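Local coordinates for carbohydrate kinase, FGGY (Novosphingobium aromaticivorans, PDB 3H6E), which probably acts as a carbohydrate kinase of the FGGY family, transferring a phosphoryl group to a sugar or related polyol that has not been identified, at residues A[73-77]-A[151-155]; A[163-168]-A[198-204]; A[9-13]-A[425-430]. One frame throughout, in Å; residues are numbered along the deposited sequence.

Contact 1: residues A[73-77]-A[151-155]; sequences VPVGH and PWAQY
His77 and Trp152 form the aromatic part of this contact. The two rings are inclined at 46°, with the imidazole and the five-membered ring of the indole 4.3 Å apart between centroids, so this is neither a stack nor an edge-to-face pair. Trp152 CD1 lies over one face of the imidazole while His77 NE2 lies over one face of the indole, and His77 CD2 comes within 3.2 Å of Trp152 NE1. The indole N-H is not spent on the histidine; it is donated to the backbone oxygen of Leu13. With CG anti to the backbone N (chi1 176°), the Trp152 indole swings toward the end of the strand, where His77 meets it.

The rest is packing of aliphatic carbons on backbone. Ala153 CB sits 3.4 Å from Gly76 N, and the absence of a side chain on Gly76 lets Gly76 CA come within 3.9 Å of Ala153 CA, where a CB would clash. Farther back along the strand, Pro74 CB touches Ala153 O at 3.6 Å.

A helix N-terminus here packs on the central sheet of the N-terminal, actin-like ATPase domain of the FGGY fold: strand 71-76 runs between strands 9-13 and 226-232, and the first turn of helix 152-159 lies against its last residues. Trp152 also meets Trp156 of that helix edge-to-face, and Leu48 touches both His77 and Trp152.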
ATOM      1  N   VAL A  73     -11.729  -5.873 -13.686  1.00 37.07           N
ATOM      2  CA  VAL A  73     -11.575  -4.990 -12.536  1.00 34.19           C
ATOM      3  C   VAL A  73     -10.193  -4.340 -12.506  1.00 34.91           C
ATOM      4  O   VAL A  73      -9.177  -5.030 -12.507  1.00 35.56           O
ATOM      5  CB  VAL A  73     -11.877  -5.712 -11.209  1.00 34.71           C
ATOM      6  CG1 VAL A  73     -11.483  -7.176 -11.292  1.00 34.82           C
ATOM      7  CG2 VAL A  73     -11.189  -5.001 -10.044  1.00 34.48           C
ATOM      8  N   PRO A  74     -10.163  -2.999 -12.494  1.00 34.31           N
ATOM      9  CA  PRO A  74      -8.955  -2.170 -12.576  1.00 33.19           C
ATOM     10  C   PRO A  74      -8.293  -1.970 -11.221  1.00 31.67           C
ATOM     11  O   PRO A  74      -8.981  -1.874 -10.208  1.00 31.00           O
ATOM     12  CB  PRO A  74      -9.487  -0.820 -13.084  1.00 30.76           C
ATOM     13  CG  PRO A  74     -10.967  -1.026 -13.353  1.00 32.36           C
ATOM     14  CD  PRO A  74     -11.380  -2.176 -12.505  1.00 31.08           C
ATOM     15  N   VAL A  75      -6.965  -1.905 -11.217  1.00 33.24           N
ATOM     16  CA  VAL A  75      -6.192  -1.665 -10.004  1.00 30.98           C
ATOM     17  C   VAL A  75      -5.079  -0.667 -10.303  1.00 31.40           C
ATOM     18  O   VAL A  75      -4.347  -0.818 -11.281  1.00 33.71           O
ATOM     19  CB  VAL A  75      -5.559  -2.960  -9.467  1.00 32.38           C
ATOM     20  CG1 VAL A  75      -4.680  -2.660  -8.263  1.00 31.89           C
ATOM     21  CG2 VAL A  75      -6.634  -3.972  -9.111  1.00 32.51           C
ATOM     22  N   GLY A  76      -4.955   0.354  -9.462  1.00 28.30           N
ATOM     23  CA  GLY A  76      -3.962   1.387  -9.683  1.00 28.36           C
ATOM     24  C   GLY A  76      -3.188   1.765  -8.438  1.00 28.28           C
ATOM     25  O   GLY A  76      -3.731   1.792  -7.334  1.00 27.29           O
ATOM     26  N   HIS A  77      -1.905   2.047  -8.617  1.00 27.89           N
ATOM     27  CA  HIS A  77      -1.103   2.590  -7.540  1.00 29.96           C
ATOM     28  C   HIS A  77      -1.675   3.954  -7.151  1.00 29.39           C
ATOM     29  O   HIS A  77      -2.395   4.585  -7.932  1.00 27.44           O
ATOM     30  CB  HIS A  77       0.355   2.725  -7.981  1.00 30.50           C
ATOM     31  CG  HIS A  77       0.593   3.853  -8.936  1.00 31.09           C
ATOM     32  ND1 HIS A  77       0.798   5.149  -8.517  1.00 29.78           N
ATOM     33  CD2 HIS A  77       0.660   3.880 -10.289  1.00 32.26           C
ATOM     34  CE1 HIS A  77       0.976   5.927  -9.569  1.00 30.63           C
ATOM     35  NE2 HIS A  77       0.898   5.182 -10.656  1.00 31.64           N
ATOM     36  N   PRO A 151      -9.164   9.440 -10.086  1.00 26.91           N
ATOM     37  CA  PRO A 151      -7.978   8.705  -9.634  1.00 25.16           C
ATOM     38  C   PRO A 151      -7.394   7.807 -10.723  1.00 25.55           C
ATOM     39  O   PRO A 151      -8.092   7.441 -11.664  1.00 25.29           O
ATOM     40  CB  PRO A 151      -8.516   7.854  -8.476  1.00 25.16           C
ATOM     41  CG  PRO A 151      -9.721   8.586  -7.997  1.00 25.14           C
ATOM     42  CD  PRO A 151     -10.332   9.187  -9.226  1.00 26.45           C
ATOM     43  N   TRP A 152      -6.120   7.459 -10.576  1.00 25.78           N
ATOM     44  CA  TRP A 152      -5.387   6.657 -11.553  1.00 25.35           C
ATOM     45  C   TRP A 152      -6.070   5.323 -11.858  1.00 28.34           C
ATOM     46  O   TRP A 152      -6.267   4.966 -13.019  1.00 29.05           O
ATOM     47  CB  TRP A 152      -3.963   6.438 -11.039  1.00 26.64           C
ATOM     48  CG  TRP A 152      -3.081   5.549 -11.871  1.00 29.02           C
ATOM     49  CD1 TRP A 152      -2.449   4.411 -11.458  1.00 29.19           C
ATOM     50  CD2 TRP A 152      -2.702   5.742 -13.241  1.00 29.66           C
ATOM     51  NE1 TRP A 152      -1.708   3.882 -12.484  1.00 30.86           N
ATOM     52  CE2 TRP A 152      -1.847   4.678 -13.590  1.00 31.22           C
ATOM     53  CE3 TRP A 152      -3.007   6.705 -14.204  1.00 30.69           C
ATOM     54  CZ2 TRP A 152      -1.299   4.549 -14.863  1.00 33.35           C
ATOM     55  CZ3 TRP A 152      -2.461   6.575 -15.467  1.00 33.52           C
ATOM     56  CH2 TRP A 152      -1.617   5.506 -15.785  1.00 32.78           C
ATOM     57  N   ALA A 153      -6.443   4.592 -10.813  1.00 27.18           N
ATOM     58  CA  ALA A 153      -7.099   3.303 -10.984  1.00 27.12           C
ATOM     59  C   ALA A 153      -8.392   3.434 -11.791  1.00 28.91           C
ATOM     60  O   ALA A 153      -8.648   2.651 -12.709  1.00 27.03           O
ATOM     61  CB  ALA A 153      -7.379   2.674  -9.628  1.00 26.03           C
ATOM     62  N   GLN A 154      -9.204   4.427 -11.439  1.00 27.87           N
ATOM     63  CA  GLN A 154     -10.484   4.642 -12.105  1.00 28.32           C
ATOM     64  C   GLN A 154     -10.290   5.150 -13.522  1.00 29.39           C
ATOM     65  O   GLN A 154     -11.184   5.026 -14.361  1.00 29.56           O
ATOM     66  CB  GLN A 154     -11.357   5.620 -11.311  1.00 26.47           C
ATOM     67  CG  GLN A 154     -11.993   5.008 -10.083  1.00 26.44           C
ATOM     68  CD  GLN A 154     -10.967   4.387  -9.158  1.00 26.52           C
ATOM     69  OE1 GLN A 154     -10.955   3.174  -8.953  1.00 26.20           O
ATOM     70  NE2 GLN A 154     -10.082   5.216  -8.612  1.00 25.38           N
ATOM     71  N   TYR A 155      -9.124   5.728 -13.792  1.00 29.13           N
ATOM     72  CA  TYR A 155      -8.865   6.267 -15.120  1.00 31.02           C
ATOM     73  C   TYR A 155      -8.966   5.155 -16.145  1.00 33.08           C
ATOM     74  O   TYR A 155      -9.460   5.347 -17.258  1.00 35.35           O
ATOM     75  CB  TYR A 155      -7.488   6.924 -15.223  1.00 28.78           C
ATOM     76  CG  TYR A 155      -7.086   7.100 -16.664  1.00 32.04           C
ATOM     77  CD1 TYR A 155      -7.636   8.112 -17.435  1.00 34.04           C
ATOM     78  CD2 TYR A 155      -6.196   6.223 -17.274  1.00 33.88           C
ATOM     79  CE1 TYR A 155      -7.293   8.266 -18.764  1.00 35.82           C
ATOM     80  CE2 TYR A 155      -5.844   6.370 -18.603  1.00 33.39           C
ATOM     81  CZ  TYR A 155      -6.397   7.395 -19.343  1.00 35.79           C
ATOM     82  OH  TYR A 155      -6.058   7.558 -20.668  1.00 41.02           O
TER

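Contact 2: residues A[163-168]-A[198-204]; sequences RAVSEV and FAPIVRA
Arg163 reaches over with its guanidinium, which lies obliquely to Val202 CG2 and carries Val165 CG2 over one of its faces; its NE is held by the carbonyl of Val208. At Ala164 the contact is plain methyl packing, CB to Ala199 CB at 3.9 Å. The same Ala199 methyl presses on the backbone of Val165, 3.4 Å from its N. Val165 then turns CG1 anti to the backbone N (chi1 153°), where it meets Val202 CB, and the two side chains cross at about a right angle.

Ser166 is gripped three times. Its N donates to Pro200 O at 3.0 Å, and its O accepts from Val202 N at 2.8 Å. These two bonds straddle Ile201 and make a parallel beta bridge, the firm bridge of a short, weakly bonded two-stranded parallel sheet, 166-167 with 201-202, in the N-terminal part of this FGGY kinase; strand 148-151 and helix 152-159 pack beside it. The third bond is from the side chain, Ser166 OG to Ala199 O at 2.9 Å, with the donor tilted 30° from the carbonyl plane. Ser166 OG also lies at the edge of the Phe198 ring, 3.6 Å from Phe198 CD1.

Glu167 bends its chain at chi2, bringing CG and OE2 against Ala204, OE2 lying 3.5 Å from the Ala204 methyl. Its OE1 bonds Thr169 OG1, and from the N-cap position the side chain caps the start of helix 168-171. Val168, the first residue of that helix, packs on Trp178.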
ATOM      1  N   ARG A 163     -17.227   6.021 -19.035  1.00 32.42           N
ATOM      2  CA  ARG A 163     -17.777   6.644 -17.840  1.00 32.15           C
ATOM      3  C   ARG A 163     -16.695   6.968 -16.820  1.00 31.90           C
ATOM      4  O   ARG A 163     -15.932   6.095 -16.401  1.00 31.25           O
ATOM      5  CB  ARG A 163     -18.861   5.772 -17.198  1.00 33.58           C
ATOM      6  CG  ARG A 163     -19.496   6.415 -15.969  1.00 33.84           C
ATOM      7  CD  ARG A 163     -20.922   5.936 -15.745  1.00 33.07           C
ATOM      8  NE  ARG A 163     -21.004   4.843 -14.783  1.00 33.91           N
ATOM      9  CZ  ARG A 163     -21.386   4.988 -13.515  1.00 36.69           C
ATOM     10  NH1 ARG A 163     -21.722   6.184 -13.047  1.00 33.90           N
ATOM     11  NH2 ARG A 163     -21.436   3.934 -12.711  1.00 35.91           N
ATOM     12  N   ALA A 164     -16.640   8.235 -16.430  1.00 30.11           N
ATOM     13  CA  ALA A 164     -15.727   8.687 -15.395  1.00 30.64           C
ATOM     14  C   ALA A 164     -16.340   8.478 -14.015  1.00 30.72           C
ATOM     15  O   ALA A 164     -17.512   8.795 -13.784  1.00 29.77           O
ATOM     16  CB  ALA A 164     -15.381  10.155 -15.600  1.00 29.78           C
ATOM     17  N   VAL A 165     -15.533   7.956 -13.098  1.00 27.56           N
ATOM     18  CA  VAL A 165     -15.964   7.707 -11.731  1.00 26.95           C
ATOM     19  C   VAL A 165     -14.774   7.843 -10.783  1.00 26.76           C
ATOM     20  O   VAL A 165     -13.625   7.777 -11.213  1.00 28.24           O
ATOM     21  CB  VAL A 165     -16.604   6.303 -11.604  1.00 30.48           C
ATOM     22  CG1 VAL A 165     -16.451   5.753 -10.198  1.00 27.93           C
ATOM     23  CG2 VAL A 165     -18.074   6.343 -12.020  1.00 28.40           C
ATOM     24  N   SER A 166     -15.044   8.063  -9.503  1.00 26.25           N
ATOM     25  CA  SER A 166     -13.987   8.041  -8.498  1.00 26.13           C
ATOM     26  C   SER A 166     -14.217   6.902  -7.514  1.00 25.21           C
ATOM     27  O   SER A 166     -15.331   6.401  -7.383  1.00 26.36           O
ATOM     28  CB  SER A 166     -13.915   9.376  -7.754  1.00 25.60           C
ATOM     29  OG  SER A 166     -13.488  10.415  -8.616  1.00 24.84           O
ATOM     30  N   GLU A 167     -13.155   6.492  -6.829  1.00 24.94           N
ATOM     31  CA  GLU A 167     -13.268   5.463  -5.800  1.00 25.71           C
ATOM     32  C   GLU A 167     -12.542   5.909  -4.530  1.00 24.17           C
ATOM     33  O   GLU A 167     -11.512   6.583  -4.595  1.00 24.68           O
ATOM     34  CB  GLU A 167     -12.739   4.120  -6.314  1.00 24.67           C
ATOM     35  CG  GLU A 167     -13.191   2.919  -5.500  1.00 25.20           C
ATOM     36  CD  GLU A 167     -12.361   2.727  -4.246  1.00 25.49           C
ATOM     37  OE1 GLU A 167     -11.171   3.105  -4.262  1.00 23.45           O
ATOM     38  OE2 GLU A 167     -12.898   2.200  -3.247  1.00 25.12           O
ATOM     39  N   VAL A 168     -13.079   5.525  -3.376  1.00 23.41           N
ATOM     40  CA  VAL A 168     -12.654   6.107  -2.105  1.00 23.49           C
ATOM     41  C   VAL A 168     -11.225   5.763  -1.648  1.00 23.60           C
ATOM     42  O   VAL A 168     -10.557   6.603  -1.047  1.00 23.51           O
ATOM     43  CB  VAL A 168     -13.664   5.788  -0.974  1.00 22.24           C
ATOM     44  CG1 VAL A 168     -13.485   4.371  -0.478  1.00 22.10           C
ATOM     45  CG2 VAL A 168     -13.503   6.772   0.168  1.00 24.81           C
ATOM     46  N   PHE A 198     -14.196  16.434  -9.256  1.00 24.29           N
ATOM     47  CA  PHE A 198     -14.086  14.974  -9.240  1.00 26.67           C
ATOM     48  C   PHE A 198     -15.300  14.227  -9.798  1.00 26.10           C
ATOM     49  O   PHE A 198     -16.451  14.602  -9.562  1.00 26.21           O
ATOM     50  CB  PHE A 198     -13.764  14.472  -7.827  1.00 24.81           C
ATOM     51  CG  PHE A 198     -12.295  14.457  -7.514  1.00 25.33           C
ATOM     52  CD1 PHE A 198     -11.540  13.318  -7.738  1.00 25.17           C
ATOM     53  CD2 PHE A 198     -11.666  15.584  -7.007  1.00 24.64           C
ATOM     54  CE1 PHE A 198     -10.190  13.298  -7.457  1.00 23.51           C
ATOM     55  CE2 PHE A 198     -10.313  15.571  -6.726  1.00 22.98           C
ATOM     56  CZ  PHE A 198      -9.573  14.424  -6.953  1.00 21.76           C
ATOM     57  N   ALA A 199     -15.024  13.159 -10.540  1.00 26.11           N
ATOM     58  CA  ALA A 199     -16.068  12.262 -11.012  1.00 26.14           C
ATOM     59  C   ALA A 199     -16.819  11.670  -9.823  1.00 26.59           C
ATOM     60  O   ALA A 199     -16.226  11.433  -8.771  1.00 26.00           O
ATOM     61  CB  ALA A 199     -15.464  11.163 -11.854  1.00 26.67           C
ATOM     62  N   PRO A 200     -18.132  11.436  -9.985  1.00 27.21           N
ATOM     63  CA  PRO A 200     -18.966  10.944  -8.882  1.00 27.28           C
ATOM     64  C   PRO A 200     -18.353   9.723  -8.214  1.00 25.31           C
ATOM     65  O   PRO A 200     -17.912   8.800  -8.900  1.00 26.64           O
ATOM     66  CB  PRO A 200     -20.278  10.573  -9.576  1.00 27.57           C
ATOM     67  CG  PRO A 200     -20.332  11.479 -10.758  1.00 29.83           C
ATOM     68  CD  PRO A 200     -18.909  11.628 -11.222  1.00 28.16           C
ATOM     69  N   ILE A 201     -18.311   9.730  -6.888  1.00 23.88           N
ATOM     70  CA  ILE A 201     -17.740   8.617  -6.139  1.00 25.90           C
ATOM     71  C   ILE A 201     -18.616   7.370  -6.210  1.00 25.91           C
ATOM     72  O   ILE A 201     -19.835   7.433  -6.036  1.00 25.75           O
ATOM     73  CB  ILE A 201     -17.487   8.987  -4.665  1.00 24.68           C
ATOM     74  CG1 ILE A 201     -16.258   9.894  -4.553  1.00 24.43           C
ATOM     75  CG2 ILE A 201     -17.304   7.729  -3.829  1.00 23.03           C
ATOM     76  CD1 ILE A 201     -15.999  10.419  -3.154  1.00 23.72           C
ATOM     77  N   VAL A 202     -17.969   6.242  -6.474  1.00 25.48           N
ATOM     78  CA  VAL A 202     -18.637   4.951  -6.592  1.00 26.83           C
ATOM     79  C   VAL A 202     -17.873   3.941  -5.744  1.00 26.52           C
ATOM     80  O   VAL A 202     -16.726   4.188  -5.362  1.00 27.60           O
ATOM     81  CB  VAL A 202     -18.700   4.505  -8.073  1.00 26.64           C
ATOM     82  CG1 VAL A 202     -18.350   3.043  -8.242  1.00 26.05           C
ATOM     83  CG2 VAL A 202     -20.061   4.822  -8.669  1.00 25.91           C
ATOM     84  N   ARG A 203     -18.512   2.824  -5.418  1.00 28.24           N
ATOM     85  CA  ARG A 203     -17.857   1.775  -4.645  1.00 27.77           C
ATOM     86  C   ARG A 203     -17.042   0.858  -5.554  1.00 29.30           C
ATOM     87  O   ARG A 203     -17.482   0.496  -6.644  1.00 28.50           O
ATOM     88  CB  ARG A 203     -18.887   1.000  -3.824  1.00 29.57           C
ATOM     89  CG  ARG A 203     -19.714   1.920  -2.937  1.00 32.98           C
ATOM     90  CD  ARG A 203     -20.770   1.190  -2.127  1.00 39.48           C
ATOM     91  NE  ARG A 203     -20.235   0.619  -0.892  1.00 45.98           N
ATOM     92  CZ  ARG A 203     -19.736   1.334   0.113  1.00 41.07           C
ATOM     93  NH1 ARG A 203     -19.677   2.658   0.033  1.00 39.97           N
ATOM     94  NH2 ARG A 203     -19.280   0.719   1.197  1.00 36.53           N
ATOM     95  N   ALA A 204     -15.845   0.500  -5.092  1.00 31.26           N
ATOM     96  CA  ALA A 204     -14.877  -0.268  -5.880  1.00 29.07           C
ATOM     97  C   ALA A 204     -15.474  -1.469  -6.614  1.00 30.34           C
ATOM     98  O   ALA A 204     -15.038  -1.812  -7.716  1.00 31.18           O
ATOM     99  CB  ALA A 204     -13.712  -0.716  -4.990  1.00 26.91           C
TER

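Contact 3: residues A[9-13]-A[425-430]; sequences IVIDL and VSFGAL
Val10 and Asp12 belong to the first strand of the actin-like ATPase fold shared by FGGY kinases, the strand that leads into the turn before strand 17-23; in relatives this hairpin forms the first phosphate-binding loop, and it probably does so here. Their side chains face 425-430, a segment from the C-terminal half of the chain that leads into helix 430-433.

Val10 makes the apolar half of the contact. Its two methyls fork between two partners: CG1, anti to the backbone N (chi1 -173°), rests 4.0 Å from Ala429 CB, while CG2 meets Leu430 CD1 at 3.7 Å, the two side chains crossing at about a right angle. CG1 also lies 4.0 Å from the carbonyl O of Ser426, so the valine touches backbone as well as side chains of 425-430. Cutting Val10 back to an alanine would probably open a gap beside Ala429 and take from Leu430 CD1 the methyl it packs on.

Two residues on, the contact turns polar. Ser426 OG gives a weak hydrogen bond to Asp12 OD2 at 3.3 Å, and it lies equally close, 3.3 Å, to Asp12 CB. Val425 CG1 touches the same carboxylate oxygen, Asp12 OD2, at 3.7 Å, its side chain crossing that of Asp12 nearly squarely. The other oxygen, OD1, lies near a second carboxylate, that of Asp233.

Strand alternation sends Ile9, Ile11 and Leu13 to the other face of the sheet, where helix 50-63 packs on them. Strand 9-13 has strands 17-23 and 71-76 as its neighbours; Leu430 reaches Trp23 on the former, and Ala429 touches Val73 on the latter.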
ATOM      1  N   ILE A   9     -10.783 -10.541 -15.709  1.00 40.45           N
ATOM      2  CA  ILE A   9      -9.480  -9.961 -16.009  1.00 41.55           C
ATOM      3  C   ILE A   9      -9.146  -8.797 -15.081  1.00 41.37           C
ATOM      4  O   ILE A   9      -9.931  -7.858 -14.927  1.00 39.12           O
ATOM      5  CB  ILE A   9      -9.409  -9.466 -17.464  1.00 39.87           C
ATOM      6  CG1 ILE A   9      -9.602 -10.634 -18.436  1.00 43.05           C
ATOM      7  CG2 ILE A   9      -8.086  -8.756 -17.717  1.00 38.95           C
ATOM      8  CD1 ILE A   9      -9.867 -10.212 -19.874  1.00 42.70           C
ATOM      9  N   VAL A  10      -7.973  -8.865 -14.461  1.00 40.39           N
ATOM     10  CA  VAL A  10      -7.521  -7.801 -13.580  1.00 39.94           C
ATOM     11  C   VAL A  10      -6.377  -7.021 -14.218  1.00 40.20           C
ATOM     12  O   VAL A  10      -5.385  -7.603 -14.654  1.00 40.11           O
ATOM     13  CB  VAL A  10      -7.044  -8.357 -12.229  1.00 41.86           C
ATOM     14  CG1 VAL A  10      -6.752  -7.218 -11.268  1.00 39.59           C
ATOM     15  CG2 VAL A  10      -8.083  -9.313 -11.645  1.00 39.45           C
ATOM     16  N   ILE A  11      -6.523  -5.702 -14.281  1.00 39.52           N
ATOM     17  CA  ILE A  11      -5.449  -4.839 -14.759  1.00 39.69           C
ATOM     18  C   ILE A  11      -4.812  -4.105 -13.585  1.00 38.70           C
ATOM     19  O   ILE A  11      -5.444  -3.256 -12.958  1.00 35.75           O
ATOM     20  CB  ILE A  11      -5.947  -3.832 -15.807  1.00 36.89           C
ATOM     21  CG1 ILE A  11      -7.422  -3.512 -15.573  1.00 37.58           C
ATOM     22  CG2 ILE A  11      -5.772  -4.390 -17.204  1.00 40.79           C
ATOM     23  CD1 ILE A  11      -8.103  -2.870 -16.766  1.00 39.96           C
ATOM     24  N   ASP A  12      -3.565  -4.450 -13.281  1.00 38.00           N
ATOM     25  CA  ASP A  12      -2.868  -3.870 -12.141  1.00 38.44           C
ATOM     26  C   ASP A  12      -1.733  -2.972 -12.601  1.00 38.88           C
ATOM     27  O   ASP A  12      -0.592  -3.412 -12.740  1.00 39.95           O
ATOM     28  CB  ASP A  12      -2.328  -4.963 -11.219  1.00 40.53           C
ATOM     29  CG  ASP A  12      -1.862  -4.418  -9.885  1.00 38.75           C
ATOM     30  OD1 ASP A  12      -1.554  -3.211  -9.811  1.00 37.57           O
ATOM     31  OD2 ASP A  12      -1.807  -5.195  -8.910  1.00 41.92           O
ATOM     32  N   LEU A  13      -2.058  -1.706 -12.823  1.00 36.62           N
ATOM     33  CA  LEU A  13      -1.090  -0.743 -13.316  1.00 38.11           C
ATOM     34  C   LEU A  13      -0.397  -0.027 -12.159  1.00 38.56           C
ATOM     35  O   LEU A  13      -0.661   1.142 -11.873  1.00 33.33           O
ATOM     36  CB  LEU A  13      -1.794   0.229 -14.258  1.00 39.53           C
ATOM     37  CG  LEU A  13      -2.581  -0.596 -15.284  1.00 39.16           C
ATOM     38  CD1 LEU A  13      -3.793   0.139 -15.818  1.00 37.58           C
ATOM     39  CD2 LEU A  13      -1.680  -1.070 -16.416  1.00 37.30           C
ATOM     40  N   VAL A 425      -0.051 -10.846  -6.662  1.00 41.21           N
ATOM     41  CA  VAL A 425      -0.395  -9.562  -6.068  1.00 42.10           C
ATOM     42  C   VAL A 425      -1.795  -9.076  -6.463  1.00 43.05           C
ATOM     43  O   VAL A 425      -2.399  -8.267  -5.755  1.00 44.62           O
ATOM     44  CB  VAL A 425       0.654  -8.489  -6.435  1.00 42.06           C
ATOM     45  CG1 VAL A 425       0.390  -7.935  -7.828  1.00 40.98           C
ATOM     46  CG2 VAL A 425       0.663  -7.377  -5.402  1.00 46.15           C
ATOM     47  N   SER A 426      -2.314  -9.585  -7.578  1.00 42.57           N
ATOM     48  CA  SER A 426      -3.580  -9.095  -8.133  1.00 41.91           C
ATOM     49  C   SER A 426      -4.826  -9.872  -7.688  1.00 39.35           C
ATOM     50  O   SER A 426      -5.946  -9.527  -8.077  1.00 37.25           O
ATOM     51  CB  SER A 426      -3.517  -9.064  -9.669  1.00 41.91           C
ATOM     52  OG  SER A 426      -2.568  -8.118 -10.139  1.00 41.29           O
ATOM     53  N   PHE A 427      -4.645 -10.909  -6.876  1.00 39.09           N
ATOM     54  CA  PHE A 427      -5.777 -11.750  -6.492  1.00 36.96           C
ATOM     55  C   PHE A 427      -6.909 -10.965  -5.839  1.00 36.98           C
ATOM     56  O   PHE A 427      -8.077 -11.141  -6.189  1.00 34.52           O
ATOM     57  CB  PHE A 427      -5.353 -12.890  -5.564  1.00 36.41           C
ATOM     58  CG  PHE A 427      -6.515 -13.578  -4.899  1.00 35.12           C
ATOM     59  CD1 PHE A 427      -7.389 -14.357  -5.639  1.00 34.91           C
ATOM     60  CD2 PHE A 427      -6.748 -13.424  -3.541  1.00 33.71           C
ATOM     61  CE1 PHE A 427      -8.466 -14.979  -5.040  1.00 33.95           C
ATOM     62  CE2 PHE A 427      -7.822 -14.046  -2.934  1.00 34.25           C
ATOM     63  CZ  PHE A 427      -8.682 -14.827  -3.685  1.00 33.36           C
ATOM     64  N   GLY A 428      -6.556 -10.109  -4.884  1.00 35.35           N
ATOM     65  CA  GLY A 428      -7.535  -9.389  -4.090  1.00 31.43           C
ATOM     66  C   GLY A 428      -8.779  -8.955  -4.837  1.00 30.78           C
ATOM     67  O   GLY A 428      -9.892  -9.140  -4.355  1.00 32.31           O
ATOM     68  N   ALA A 429      -8.590  -8.378  -6.017  1.00 31.27           N
ATOM     69  CA  ALA A 429      -9.696  -7.828  -6.796  1.00 31.61           C
ATOM     70  C   ALA A 429     -10.812  -8.837  -7.080  1.00 33.60           C
ATOM     71  O   ALA A 429     -11.982  -8.470  -7.144  1.00 33.84           O
ATOM     72  CB  ALA A 429      -9.178  -7.230  -8.092  1.00 32.00           C
ATOM     73  N   LEU A 430     -10.455 -10.104  -7.263  1.00 33.14           N
ATOM     74  CA  LEU A 430     -11.455 -11.145  -7.484  1.00 32.14           C
ATOM     75  C   LEU A 430     -12.532 -11.123  -6.405  1.00 33.78           C
ATOM     76  O   LEU A 430     -13.714 -11.330  -6.686  1.00 34.85           O
ATOM     77  CB  LEU A 430     -10.795 -12.522  -7.520  1.00 33.88           C
ATOM     78  CG  LEU A 430     -10.314 -13.042  -8.877  1.00 35.62           C
ATOM     79  CD1 LEU A 430      -9.448 -12.025  -9.598  1.00 34.98           C
ATOM     80  CD2 LEU A 430      -9.573 -14.356  -8.696  1.00 39.37           C
TER

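Overall arrangement
Contacts 1 and 3 involve neighbouring strands of the N-terminal mixed sheet, 71-76 and 9-13; their centres are about 10 Å apart, and backbone bonds from Val75 to Ile11 and Leu13 join them directly. Contact 2 lies about 10 Å from contact 1 between centres and meets it through Pro151 and Gln154, its strand 166-167 following helix 152-159 in the chain. Contacts 2 and 3 are about 18 Å apart between centres, with nearest atoms about 7 Å apart. Along the chain, contact 1 closes before contact 2 opens, and both fall within the long span bracketed by contact 3, which ties the C-terminal half of the chain to the first strand.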